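Local coordinates for putative SnoaL-like polyketide cyclase (Shewanella denitrificans, PDB 3LZA), which is of unproven function but belongs to the SnoaL-like, NTF2-clan proteins and is probably a polyketide cyclase-like enzyme, at residues D68-H73 and I84-L89. Numbering follows the deposited sequence.
Sequences DFNIEH and IGNYHL
The Phe69 ring lies flat over one face of the Tyr87 ring in an offset stack, centroids 4.0 Å apart and planes only 4° from parallel. Phe69 CD1 sits 3.5 Å from Tyr87 CE1, toward the rim, while Tyr87 CZ comes over the centre of the phenylalanine and the hydroxyl lies above the CD2-CE2 bond of Phe69. Chi1 of -176° turns the Phe69 ring over the tyrosine, and its CB, too, sits over that ring in a CH-pi contact. Ile71 CG1 covers the other face of the phenylalanine, so that ring is held between an aliphatic branch and an aromatic one. A leucine in place of Tyr87 would probably leave one face of Phe69 without its flat partner and Thr111 without the phenol OH that hydrogen-bonds to its OG1.

The two strands run antiparallel. Phe69 and Tyr87 are a non-hydrogen-bonded pair, flanked by the hydrogen-bonded pairs Asp68-His88 and Asn70-Asn86; Asn70 N reaches Asn86 O at 2.8 Å. Next comes a classic beta bulge: Glu72 and His73 both face Ile84, whose carbonyl oxygen takes both their N-H groups, at 2.8 Å from Glu72 N and 3.3 Å from His73 N. Gly85 fits closely here, since a side chain on it would run into Asn70 O.

This is an edge hairpin, strands 66-77 and 80-93, of the curved mixed sheet of the NTF2-like fold to which SnoaL-like domains belong. Strand 102-115 flanks 80-93 on its other side, strand 122-129 brings Asp127 and Met129 against Tyr87, and from the bulge itself His73 NE2 hydrogen-bonds to Asp130 of the second subunit.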
loop_
_atom_site.group_PDB
_atom_site.type_symbol
_atom_site.label_atom_id
_atom_site.label_comp_id
_atom_site.label_asym_id
_atom_site.label_seq_id
_atom_site.Cartn_x
_atom_site.Cartn_y
_atom_site.Cartn_z
ATOM N N ASP A 68 -3.888 -17.358 -6.057
ATOM C CA ASP A 68 -4.899 -16.755 -5.174
ATOM C C ASP A 68 -4.296 -15.540 -4.516
ATOM O O ASP A 68 -3.068 -15.442 -4.333
ATOM C CB ASP A 68 -5.331 -17.739 -4.098
ATOM C CG ASP A 68 -6.183 -18.872 -4.645
ATOM O OD1 ASP A 68 -7.425 -18.691 -4.832
ATOM O OD2 ASP A 68 -5.602 -19.937 -4.870
ATOM N N PHE A 69 -5.155 -14.586 -4.207
ATOM C CA PHE A 69 -4.807 -13.434 -3.380
ATOM C C PHE A 69 -5.559 -13.611 -2.071
ATOM O O PHE A 69 -6.820 -13.443 -1.969
ATOM C CB PHE A 69 -5.192 -12.126 -4.101
ATOM C CG PHE A 69 -4.798 -10.838 -3.379
ATOM C CD1 PHE A 69 -3.773 -10.793 -2.427
ATOM C CD2 PHE A 69 -5.448 -9.662 -3.701
ATOM C CE1 PHE A 69 -3.428 -9.579 -1.776
ATOM C CE2 PHE A 69 -5.099 -8.411 -3.062
ATOM C CZ PHE A 69 -4.066 -8.390 -2.107
ATOM N N ASN A 70 -4.775 -14.037 -1.092
ATOM C CA ASN A 70 -5.218 -14.274 0.279
ATOM C C ASN A 70 -5.280 -12.915 1.029
ATOM O O ASN A 70 -4.262 -12.360 1.395
ATOM C CB ASN A 70 -4.260 -15.290 0.915
ATOM C CG ASN A 70 -4.201 -16.595 0.126
ATOM O OD1 ASN A 70 -3.115 -17.061 -0.337
ATOM N ND2 ASN A 70 -5.357 -17.191 -0.056
ATOM N N ILE A 71 -6.491 -12.396 1.183
ATOM C CA ILE A 71 -6.718 -11.034 1.676
ATOM C C ILE A 71 -6.884 -11.025 3.224
ATOM O O ILE A 71 -7.874 -11.557 3.805
ATOM C CB ILE A 71 -7.923 -10.327 0.952
ATOM C CG1 ILE A 71 -7.641 -10.247 -0.568
ATOM C CG2 ILE A 71 -8.128 -8.939 1.540
ATOM C CD1 ILE A 71 -8.762 -9.743 -1.389
ATOM N N GLU A 72 -5.951 -10.357 3.898
ATOM C CA GLU A 72 -5.966 -10.251 5.375
ATOM C C GLU A 72 -6.916 -9.139 5.793
ATOM O O GLU A 72 -7.647 -9.276 6.780
ATOM C CB GLU A 72 -4.565 -9.950 5.912
ATOM C CG GLU A 72 -3.574 -11.035 5.627
ATOM C CD GLU A 72 -2.205 -10.784 6.263
ATOM O OE1 GLU A 72 -2.143 -10.616 7.501
ATOM O OE2 GLU A 72 -1.192 -10.766 5.528
ATOM N N HIS A 73 -6.907 -8.057 5.019
ATOM C CA HIS A 73 -7.717 -6.898 5.317
ATOM C C HIS A 73 -7.936 -6.069 4.046
ATOM O O HIS A 73 -7.029 -5.924 3.221
ATOM C CB HIS A 73 -7.060 -6.018 6.390
ATOM C CG HIS A 73 -7.942 -4.886 6.845
ATOM N ND1 HIS A 73 -9.262 -5.070 7.209
ATOM C CD2 HIS A 73 -7.708 -3.555 6.943
ATOM C CE1 HIS A 73 -9.788 -3.904 7.542
ATOM N NE2 HIS A 73 -8.869 -2.966 7.385
ATOM N N ILE A 84 -4.678 -5.742 1.603
ATOM C CA ILE A 84 -3.432 -6.205 2.211
ATOM C C ILE A 84 -3.482 -7.715 2.363
ATOM O O ILE A 84 -4.462 -8.258 2.840
ATOM C CB ILE A 84 -3.230 -5.590 3.619
ATOM C CG1 ILE A 84 -3.230 -4.062 3.552
ATOM C CG2 ILE A 84 -1.942 -6.133 4.289
ATOM C CD1 ILE A 84 -3.648 -3.412 4.807
ATOM N N GLY A 85 -2.431 -8.400 1.921
ATOM C CA GLY A 85 -2.392 -9.833 2.052
ATOM C C GLY A 85 -1.171 -10.493 1.454
ATOM O O GLY A 85 -0.063 -9.969 1.521
ATOM N N ASN A 86 -1.391 -11.680 0.903
ATOM C CA ASN A 86 -0.348 -12.396 0.188
ATOM C C ASN A 86 -0.902 -13.123 -1.036
ATOM O O ASN A 86 -2.043 -13.633 -1.055
ATOM C CB ASN A 86 0.469 -13.312 1.103
ATOM C CG ASN A 86 -0.220 -14.590 1.424
ATOM O OD1 ASN A 86 -0.257 -15.538 0.594
ATOM N ND2 ASN A 86 -0.745 -14.676 2.639
ATOM N N TYR A 87 -0.083 -13.138 -2.065
ATOM C CA TYR A 87 -0.394 -13.860 -3.271
ATOM C C TYR A 87 0.297 -15.224 -3.225
ATOM O O TYR A 87 1.524 -15.305 -3.082
ATOM C CB TYR A 87 0.143 -13.053 -4.452
ATOM C CG TYR A 87 -0.716 -11.872 -4.840
ATOM C CD1 TYR A 87 -0.542 -10.622 -4.236
ATOM C CD2 TYR A 87 -1.671 -11.983 -5.864
ATOM C CE1 TYR A 87 -1.325 -9.535 -4.616
ATOM C CE2 TYR A 87 -2.469 -10.879 -6.240
ATOM C CZ TYR A 87 -2.257 -9.659 -5.629
ATOM O OH TYR A 87 -3.017 -8.570 -6.013
ATOM N N HIS A 88 -0.453 -16.314 -3.363
ATOM C CA HIS A 88 0.219 -17.605 -3.525
ATOM C C HIS A 88 0.129 -18.050 -4.986
ATOM O O HIS A 88 -0.885 -17.853 -5.684
ATOM C CB HIS A 88 -0.359 -18.638 -2.580
ATOM C CG HIS A 88 0.062 -20.022 -2.914
ATOM N ND1 HIS A 88 -0.620 -20.804 -3.818
ATOM C CD2 HIS A 88 1.167 -20.720 -2.563
ATOM C CE1 HIS A 88 0.013 -21.955 -3.959
ATOM N NE2 HIS A 88 1.090 -21.927 -3.198
ATOM N N LEU A 89 1.238 -18.574 -5.496
ATOM C CA LEU A 89 1.300 -19.046 -6.846
ATOM C C LEU A 89 1.987 -20.426 -6.865
ATOM O O LEU A 89 3.043 -20.661 -6.207
ATOM C CB LEU A 89 1.987 -18.034 -7.770
ATOM C CG LEU A 89 1.911 -18.406 -9.247
ATOM C CD1 LEU A 89 1.929 -17.136 -10.126
ATOM C CD2 LEU A 89 3.025 -19.424 -9.680
HETATM O O HOH W 1 -3.091 -20.708 -4.248
HETATM O O HOH W 2 0.711 -8.715 3.724
#